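Local atomic coordinates of 457aa long hypothetical protein (Pyrococcus horikoshii, PDB entry 2CSU), a protein that is of unknown function but joins a Rossmann-type CoA-binding domain to two flavodoxin-like domains of the CoA-ligase superfamily. Residues A[362-367]-A[395-400]; A[358-363]-A[370-375]. All blocks are in the same frame, centred on the assembly; numbering follows the deposited sequence.

Interaction 1 of 2, residues A[362-367]-A[395-400]; sequences LLLQDP and RAVKEV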
ATOM      1  N   LEU A 362      -7.759 -29.750  -2.770  1.00 37.43           N
ATOM      2  CA  LEU A 362      -7.646 -30.569  -1.576  1.00 37.97           C
ATOM      3  C   LEU A 362      -8.027 -29.814  -0.309  1.00 38.50           C
ATOM      4  O   LEU A 362      -8.725 -30.355   0.549  1.00 38.86           O
ATOM      5  CB  LEU A 362      -6.216 -31.103  -1.435  1.00 38.16           C
ATOM      6  CG  LEU A 362      -5.846 -32.333  -2.264  1.00 38.17           C
ATOM      7  CD1 LEU A 362      -4.337 -32.495  -2.335  1.00 36.66           C
ATOM      8  CD2 LEU A 362      -6.502 -33.554  -1.632  1.00 37.22           C
ATOM      9  N   LEU A 363      -7.552 -28.574  -0.173  1.00 38.60           N
ATOM     10  CA  LEU A 363      -7.877 -27.785   1.013  1.00 39.33           C
ATOM     11  C   LEU A 363      -9.355 -27.403   1.048  1.00 39.24           C
ATOM     12  O   LEU A 363      -9.987 -27.467   2.102  1.00 38.63           O
ATOM     13  CB  LEU A 363      -7.010 -26.524   1.087  1.00 38.03           C
ATOM     14  CG  LEU A 363      -5.544 -26.741   1.450  1.00 38.37           C
ATOM     15  CD1 LEU A 363      -4.773 -25.436   1.296  1.00 38.49           C
ATOM     16  CD2 LEU A 363      -5.453 -27.269   2.870  1.00 38.65           C
ATOM     17  N   LEU A 364      -9.903 -27.010  -0.100  1.00 40.19           N
ATOM     18  CA  LEU A 364     -11.315 -26.633  -0.176  1.00 42.03           C
ATOM     19  C   LEU A 364     -12.250 -27.832   0.031  1.00 42.84           C
ATOM     20  O   LEU A 364     -13.432 -27.663   0.321  1.00 42.29           O
ATOM     21  CB  LEU A 364     -11.624 -25.979  -1.530  1.00 41.43           C
ATOM     22  CG  LEU A 364     -11.077 -24.574  -1.815  1.00 41.89           C
ATOM     23  CD1 LEU A 364     -11.288 -24.236  -3.272  1.00 41.21           C
ATOM     24  CD2 LEU A 364     -11.765 -23.545  -0.932  1.00 41.00           C
ATOM     25  N   GLN A 365     -11.720 -29.042  -0.124  1.00 44.69           N
ATOM     26  CA  GLN A 365     -12.531 -30.244   0.048  1.00 46.00           C
ATOM     27  C   GLN A 365     -12.462 -30.776   1.474  1.00 46.38           C
ATOM     28  O   GLN A 365     -13.335 -31.537   1.912  1.00 46.75           O
ATOM     29  CB  GLN A 365     -12.089 -31.330  -0.940  1.00 46.78           C
ATOM     30  CG  GLN A 365     -12.759 -31.224  -2.302  1.00 48.28           C
ATOM     31  CD  GLN A 365     -12.155 -32.165  -3.342  1.00 49.71           C
ATOM     32  OE1 GLN A 365     -12.500 -32.097  -4.521  1.00 49.82           O
ATOM     33  NE2 GLN A 365     -11.246 -33.041  -2.906  1.00 49.72           N
ATOM     34  N   ASP A 366     -11.425 -30.378   2.202  1.00 46.51           N
ATOM     35  CA  ASP A 366     -11.285 -30.822   3.578  1.00 46.84           C
ATOM     36  C   ASP A 366     -12.454 -30.236   4.355  1.00 47.36           C
ATOM     37  O   ASP A 366     -12.695 -29.029   4.327  1.00 47.26           O
ATOM     38  CB  ASP A 366      -9.957 -30.349   4.169  1.00 46.75           C
ATOM     39  CG  ASP A 366      -9.591 -31.082   5.445  1.00 47.79           C
ATOM     40  OD1 ASP A 366     -10.186 -30.782   6.498  1.00 47.96           O
ATOM     41  OD2 ASP A 366      -8.707 -31.967   5.394  1.00 48.06           O
ATOM     42  N   PRO A 367     -13.206 -31.093   5.054  1.00 47.25           N
ATOM     43  CA  PRO A 367     -14.365 -30.670   5.842  1.00 46.83           C
ATOM     44  C   PRO A 367     -14.063 -29.715   6.992  1.00 46.34           C
ATOM     45  O   PRO A 367     -14.980 -29.132   7.561  1.00 46.25           O
ATOM     46  CB  PRO A 367     -14.940 -31.995   6.337  1.00 47.50           C
ATOM     47  CG  PRO A 367     -13.694 -32.837   6.507  1.00 47.09           C
ATOM     48  CD  PRO A 367     -12.951 -32.535   5.226  1.00 46.75           C
ATOM     49  N   ARG A 395      -8.983 -22.366 -11.366  1.00 36.51           N
ATOM     50  CA  ARG A 395      -9.447 -23.652 -11.864  1.00 37.74           C
ATOM     51  C   ARG A 395      -9.982 -24.533 -10.725  1.00 38.12           C
ATOM     52  O   ARG A 395     -10.998 -25.216 -10.879  1.00 36.99           O
ATOM     53  CB  ARG A 395      -8.293 -24.347 -12.592  1.00 39.98           C
ATOM     54  CG  ARG A 395      -8.652 -25.644 -13.276  1.00 42.20           C
ATOM     55  CD  ARG A 395      -7.396 -26.341 -13.735  1.00 44.80           C
ATOM     56  NE  ARG A 395      -7.623 -27.762 -13.955  1.00 46.89           N
ATOM     57  CZ  ARG A 395      -6.649 -28.661 -14.014  1.00 48.70           C
ATOM     58  NH1 ARG A 395      -5.384 -28.278 -13.869  1.00 49.35           N
ATOM     59  NH2 ARG A 395      -6.939 -29.941 -14.204  1.00 49.21           N
ATOM     60  N   ALA A 396      -9.307 -24.510  -9.574  1.00 38.55           N
ATOM     61  CA  ALA A 396      -9.740 -25.314  -8.430  1.00 38.47           C
ATOM     62  C   ALA A 396     -11.072 -24.834  -7.854  1.00 39.51           C
ATOM     63  O   ALA A 396     -11.986 -25.634  -7.656  1.00 39.55           O
ATOM     64  CB  ALA A 396      -8.663 -25.311  -7.341  1.00 38.41           C
ATOM     65  N   VAL A 397     -11.187 -23.537  -7.575  1.00 40.18           N
ATOM     66  CA  VAL A 397     -12.431 -22.991  -7.021  1.00 40.88           C
ATOM     67  C   VAL A 397     -13.599 -23.336  -7.942  1.00 41.67           C
ATOM     68  O   VAL A 397     -14.674 -23.756  -7.492  1.00 40.97           O
ATOM     69  CB  VAL A 397     -12.362 -21.442  -6.878  1.00 40.37           C
ATOM     70  CG1 VAL A 397     -13.724 -20.897  -6.431  1.00 39.79           C
ATOM     71  CG2 VAL A 397     -11.272 -21.047  -5.871  1.00 39.81           C
ATOM     72  N   LYS A 398     -13.376 -23.161  -9.239  1.00 43.72           N
ATOM     73  CA  LYS A 398     -14.413 -23.444 -10.227  1.00 46.08           C
ATOM     74  C   LYS A 398     -14.816 -24.926 -10.254  1.00 46.76           C
ATOM     75  O   LYS A 398     -15.849 -25.310 -10.785  1.00 47.33           O
ATOM     76  CB  LYS A 398     -13.885 -23.031 -11.603  1.00 46.87           C
ATOM     77  CG  LYS A 398     -14.994 -22.971 -12.652  1.00 49.32           C
ATOM     78  CD  LYS A 398     -14.455 -23.112 -14.080  1.00 50.29           C
ATOM     79  CE  LYS A 398     -15.433 -22.581 -15.137  1.00 51.80           C
ATOM     80  NZ  LYS A 398     -14.697 -21.824 -16.144  1.00 53.04           N
ATOM     81  N   GLU A 399     -13.934 -25.781  -9.697  1.00 48.26           N
ATOM     82  CA  GLU A 399     -14.212 -27.209  -9.797  1.00 49.12           C
ATOM     83  C   GLU A 399     -15.016 -27.714  -8.594  1.00 49.27           C
ATOM     84  O   GLU A 399     -16.132 -28.204  -8.723  1.00 49.39           O
ATOM     85  CB  GLU A 399     -12.877 -27.951  -9.895  1.00 49.88           C
ATOM     86  CG  GLU A 399     -12.848 -28.940 -11.062  1.00 51.07           C
ATOM     87  CD  GLU A 399     -11.841 -30.030 -10.774  1.00 51.76           C
ATOM     88  OE1 GLU A 399     -11.932 -30.647  -9.724  1.00 51.50           O
ATOM     89  OE2 GLU A 399     -10.974 -30.260 -11.613  1.00 52.12           O
ATOM     90  N   VAL A 400     -14.397 -27.613  -7.400  1.00 49.67           N
ATOM     91  CA  VAL A 400     -15.094 -28.056  -6.194  1.00 50.26           C
ATOM     92  C   VAL A 400     -16.474 -27.413  -6.093  1.00 50.82           C
ATOM     93  O   VAL A 400     -17.456 -28.022  -5.687  1.00 50.95           O
ATOM     94  CB  VAL A 400     -14.261 -27.666  -4.971  1.00 50.26           C
ATOM     95  CG1 VAL A 400     -14.950 -28.163  -3.701  1.00 50.88           C
ATOM     96  CG2 VAL A 400     -12.892 -28.312  -5.069  1.00 50.38           C
TER

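Interaction 2 of 2, residues A[358-363]-A[370-375]; sequences RTAKLL and DMLIAI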
ATOM      1  N   ARG A 358      -4.045 -28.401  -7.416  1.00 35.77           N
ATOM      2  CA  ARG A 358      -4.271 -29.566  -6.574  1.00 35.79           C
ATOM      3  C   ARG A 358      -4.423 -29.240  -5.093  1.00 34.82           C
ATOM      4  O   ARG A 358      -5.362 -29.700  -4.445  1.00 35.33           O
ATOM      5  CB  ARG A 358      -3.138 -30.582  -6.759  1.00 36.57           C
ATOM      6  CG  ARG A 358      -3.188 -31.325  -8.085  1.00 38.05           C
ATOM      7  CD  ARG A 358      -2.031 -32.308  -8.204  1.00 37.73           C
ATOM      8  NE  ARG A 358      -2.347 -33.624  -7.645  1.00 37.96           N
ATOM      9  CZ  ARG A 358      -1.522 -34.668  -7.713  1.00 38.25           C
ATOM     10  NH1 ARG A 358      -0.342 -34.535  -8.306  1.00 37.30           N
ATOM     11  NH2 ARG A 358      -1.878 -35.845  -7.207  1.00 37.93           N
ATOM     12  N   THR A 359      -3.496 -28.454  -4.558  1.00 33.92           N
ATOM     13  CA  THR A 359      -3.544 -28.095  -3.143  1.00 33.29           C
ATOM     14  C   THR A 359      -4.820 -27.326  -2.762  1.00 33.07           C
ATOM     15  O   THR A 359      -5.422 -27.587  -1.718  1.00 32.79           O
ATOM     16  CB  THR A 359      -2.314 -27.252  -2.748  1.00 32.86           C
ATOM     17  OG1 THR A 359      -1.119 -28.004  -3.000  1.00 31.78           O
ATOM     18  CG2 THR A 359      -2.372 -26.896  -1.277  1.00 32.36           C
ATOM     19  N   ALA A 360      -5.231 -26.387  -3.609  1.00 33.10           N
ATOM     20  CA  ALA A 360      -6.428 -25.589  -3.342  1.00 33.94           C
ATOM     21  C   ALA A 360      -7.667 -26.482  -3.318  1.00 34.43           C
ATOM     22  O   ALA A 360      -8.525 -26.349  -2.436  1.00 33.70           O
ATOM     23  CB  ALA A 360      -6.577 -24.497  -4.401  1.00 33.52           C
ATOM     24  N   LYS A 361      -7.743 -27.390  -4.289  1.00 35.55           N
ATOM     25  CA  LYS A 361      -8.846 -28.340  -4.404  1.00 37.17           C
ATOM     26  C   LYS A 361      -8.901 -29.178  -3.129  1.00 36.90           C
ATOM     27  O   LYS A 361      -9.947 -29.290  -2.481  1.00 36.96           O
ATOM     28  CB  LYS A 361      -8.618 -29.241  -5.628  1.00 38.71           C
ATOM     29  CG  LYS A 361      -9.690 -30.302  -5.871  1.00 41.86           C
ATOM     30  CD  LYS A 361      -9.563 -30.906  -7.284  1.00 42.94           C
ATOM     31  CE  LYS A 361     -10.032 -32.361  -7.327  1.00 45.07           C
ATOM     32  NZ  LYS A 361      -9.899 -32.978  -8.686  1.00 46.19           N
ATOM     33  N   LEU A 362      -7.759 -29.750  -2.770  1.00 37.43           N
ATOM     34  CA  LEU A 362      -7.646 -30.569  -1.576  1.00 37.97           C
ATOM     35  C   LEU A 362      -8.027 -29.814  -0.309  1.00 38.50           C
ATOM     36  O   LEU A 362      -8.725 -30.355   0.549  1.00 38.86           O
ATOM     37  CB  LEU A 362      -6.216 -31.103  -1.435  1.00 38.16           C
ATOM     38  CG  LEU A 362      -5.846 -32.333  -2.264  1.00 38.17           C
ATOM     39  CD1 LEU A 362      -4.337 -32.495  -2.335  1.00 36.66           C
ATOM     40  CD2 LEU A 362      -6.502 -33.554  -1.632  1.00 37.22           C
ATOM     41  N   LEU A 363      -7.552 -28.574  -0.173  1.00 38.60           N
ATOM     42  CA  LEU A 363      -7.877 -27.785   1.013  1.00 39.33           C
ATOM     43  C   LEU A 363      -9.355 -27.403   1.048  1.00 39.24           C
ATOM     44  O   LEU A 363      -9.987 -27.467   2.102  1.00 38.63           O
ATOM     45  CB  LEU A 363      -7.010 -26.524   1.087  1.00 38.03           C
ATOM     46  CG  LEU A 363      -5.544 -26.741   1.450  1.00 38.37           C
ATOM     47  CD1 LEU A 363      -4.773 -25.436   1.296  1.00 38.49           C
ATOM     48  CD2 LEU A 363      -5.453 -27.269   2.870  1.00 38.65           C
ATOM     49  N   ASP A 370     -12.880 -23.729   6.445  1.00 39.08           N
ATOM     50  CA  ASP A 370     -14.019 -22.842   6.233  1.00 37.85           C
ATOM     51  C   ASP A 370     -13.653 -21.740   5.246  1.00 37.37           C
ATOM     52  O   ASP A 370     -14.519 -21.164   4.586  1.00 36.33           O
ATOM     53  CB  ASP A 370     -14.443 -22.218   7.559  1.00 38.35           C
ATOM     54  CG  ASP A 370     -14.939 -23.251   8.546  1.00 38.67           C
ATOM     55  OD1 ASP A 370     -14.754 -23.053   9.767  1.00 37.47           O
ATOM     56  OD2 ASP A 370     -15.518 -24.259   8.081  1.00 38.31           O
HETATM   57  N   MSE A 371     -12.359 -21.458   5.157  1.00 36.31           N
HETATM   58  CA  MSE A 371     -11.867 -20.418   4.276  1.00 36.43           C
HETATM   59  C   MSE A 371     -10.472 -20.778   3.767  1.00 34.69           C
HETATM   60  O   MSE A 371      -9.692 -21.397   4.477  1.00 34.57           O
HETATM   61  CB  MSE A 371     -11.836 -19.089   5.040  1.00 38.20           C
HETATM   62  CG  MSE A 371     -11.682 -17.851   4.171  1.00 40.27           C
HETATM   63 SE   MSE A 371     -12.110 -16.353   5.084  1.00 46.00          SE
HETATM   64  CE  MSE A 371     -10.649 -15.941   5.604  1.00 36.86           C
ATOM     65  N   LEU A 372     -10.167 -20.393   2.535  1.00 33.36           N
ATOM     66  CA  LEU A 372      -8.866 -20.678   1.948  1.00 32.98           C
ATOM     67  C   LEU A 372      -8.154 -19.384   1.556  1.00 32.25           C
ATOM     68  O   LEU A 372      -8.687 -18.570   0.804  1.00 32.70           O
ATOM     69  CB  LEU A 372      -9.041 -21.579   0.716  1.00 34.27           C
ATOM     70  CG  LEU A 372      -7.817 -22.102  -0.049  1.00 35.98           C
ATOM     71  CD1 LEU A 372      -7.006 -22.994   0.878  1.00 37.07           C
ATOM     72  CD2 LEU A 372      -8.222 -22.888  -1.260  1.00 37.17           C
ATOM     73  N   ILE A 373      -6.957 -19.191   2.088  1.00 30.81           N
ATOM     74  CA  ILE A 373      -6.084 -18.074   1.727  1.00 29.84           C
ATOM     75  C   ILE A 373      -4.904 -18.525   0.860  1.00 29.12           C
ATOM     76  O   ILE A 373      -4.028 -19.266   1.283  1.00 29.59           O
ATOM     77  CB  ILE A 373      -5.571 -17.427   3.015  1.00 29.58           C
ATOM     78  CG1 ILE A 373      -6.703 -16.654   3.699  1.00 30.31           C
ATOM     79  CG2 ILE A 373      -4.444 -16.427   2.690  1.00 29.62           C
ATOM     80  CD1 ILE A 373      -6.227 -15.907   4.947  1.00 29.85           C
ATOM     81  N   ALA A 374      -4.928 -18.077  -0.410  1.00 28.43           N
ATOM     82  CA  ALA A 374      -3.828 -18.439  -1.308  1.00 26.98           C
ATOM     83  C   ALA A 374      -2.739 -17.354  -1.378  1.00 26.14           C
ATOM     84  O   ALA A 374      -2.965 -16.226  -1.793  1.00 26.58           O
ATOM     85  CB  ALA A 374      -4.414 -18.679  -2.703  1.00 27.75           C
ATOM     86  N   ILE A 375      -1.523 -17.730  -0.923  1.00 25.64           N
ATOM     87  CA  ILE A 375      -0.396 -16.790  -0.944  1.00 25.19           C
ATOM     88  C   ILE A 375       0.662 -17.196  -1.983  1.00 25.07           C
ATOM     89  O   ILE A 375       1.139 -18.328  -2.025  1.00 26.04           O
ATOM     90  CB  ILE A 375       0.234 -16.778   0.454  1.00 23.33           C
ATOM     91  CG1 ILE A 375      -0.788 -16.305   1.493  1.00 21.50           C
ATOM     92  CG2 ILE A 375       1.431 -15.806   0.487  1.00 23.53           C
ATOM     93  CD1 ILE A 375      -0.244 -16.388   2.922  1.00 20.27           C
TER

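Interaction 1 of 2, residues A[362-367]-A[395-400]
Leu364 and Val400 form the middle of this helix-to-helix contact, with Val397 on the inner side and Gln365 on the outer. On the inner side, Leu364 CD1 reaches both the main chain and a methyl group of Val397: CD1 lies 4.1 Å from Val397 CA and equally far from Val397 CG2. Leu364 CB sits 4.4 Å from Val400 CG2, so a single leucine spans two positions one turn apart on the other helix. This buried side is broad, but its atoms touch only loosely. No hydrogen bond links the segments.

The two helices, 353-365 and 388-400, lie side by side on one face of the sheet as successive crossover connections of an alpha/beta domain, one leading into strand 371-377 and the other out of it. Leu364 also touches Leu372 of that strand, while its carbonyl oxygen is bonded by Lys404 NZ.

The outer side is closer but narrower, resting on one long polar side chain open to solvent. Gln365 lies with CG beside its backbone N (chi1 -86°) and continues extended, obliquely past the end of Val400. Its CG stands 4.0 Å from each of the two Val400 methyls, CG1 and CG2, and OE1 comes within 3.8 Å of Val400 CG2, a carbonyl oxygen against a methyl and therefore only a van der Waals contact. Val400 also lies against Lys361.

Interaction 2 of 2, residues A[358-363]-A[370-375]
Leu372 holds CG anti to its backbone N (chi1 -176°), and its second torsion (63°) spreads the two methyls over different residues of the helix; across from it, Leu363 puts CG anti to its own carbonyl carbon (chi1 -72°). The two leucine side chains meet at about a right angle. Leu372 CD1 lies against the root of its partner, 3.5 Å from Leu363 CB, as well as against its end. The modelled separation of Leu363 CD1 and Leu372 CD1, 3.3 Å, is below usual van der Waals contact, so its exact value is doubtful, although the intimacy of the packing is not.

The other branch of Leu372 serves a residue one turn earlier. Its CD2 approaches Ala360 CB at 3.9 Å and Ala360 O at 3.7 Å, fitting a methyl against the small side chain and the carbonyl of the same alanine.

Helix 353-365 lies on the mainly parallel sheet of the flavodoxin-like Ligase-CoA domain, as the crossover helix that immediately precedes strand 371-377. That strand is internal: Leu372 is backbone-bonded to Pro405, which can only accept, and to Leu407, while Met371 and Ile373 are bonded to Ala297. Met299, from strand 295-300, touches Ala360, Leu363 and Leu372 alike, extending the apolar layer beneath the helix. Ile373 leaves the strand away from this helix; its side chain touches Leu313 of helix 303-314 and Val437 of helix 434-450, so neighbouring residues of the strand serve the two faces of the sheet.

How the interactions relate
Both interactions use helix 353-365, which turns one flank to a sister helix and another to the sheet. Interaction 2 is the core contact: every touching residue is buried and its packing is almost wholly apolar. Interaction 1 grades outward, from a buried leucine to partly exposed valines and an exposed glutamine. They merge where Leu364 packs tightly on Leu372, and where Ala396 CB meets Ala360 CB at 3.7 Å, two alanines, consistent with a close approach of the helices there. At the surface, a long, weak ion pair between Glu399 and Lys361 adds charge to a junction whose direct contacts are mostly apolar.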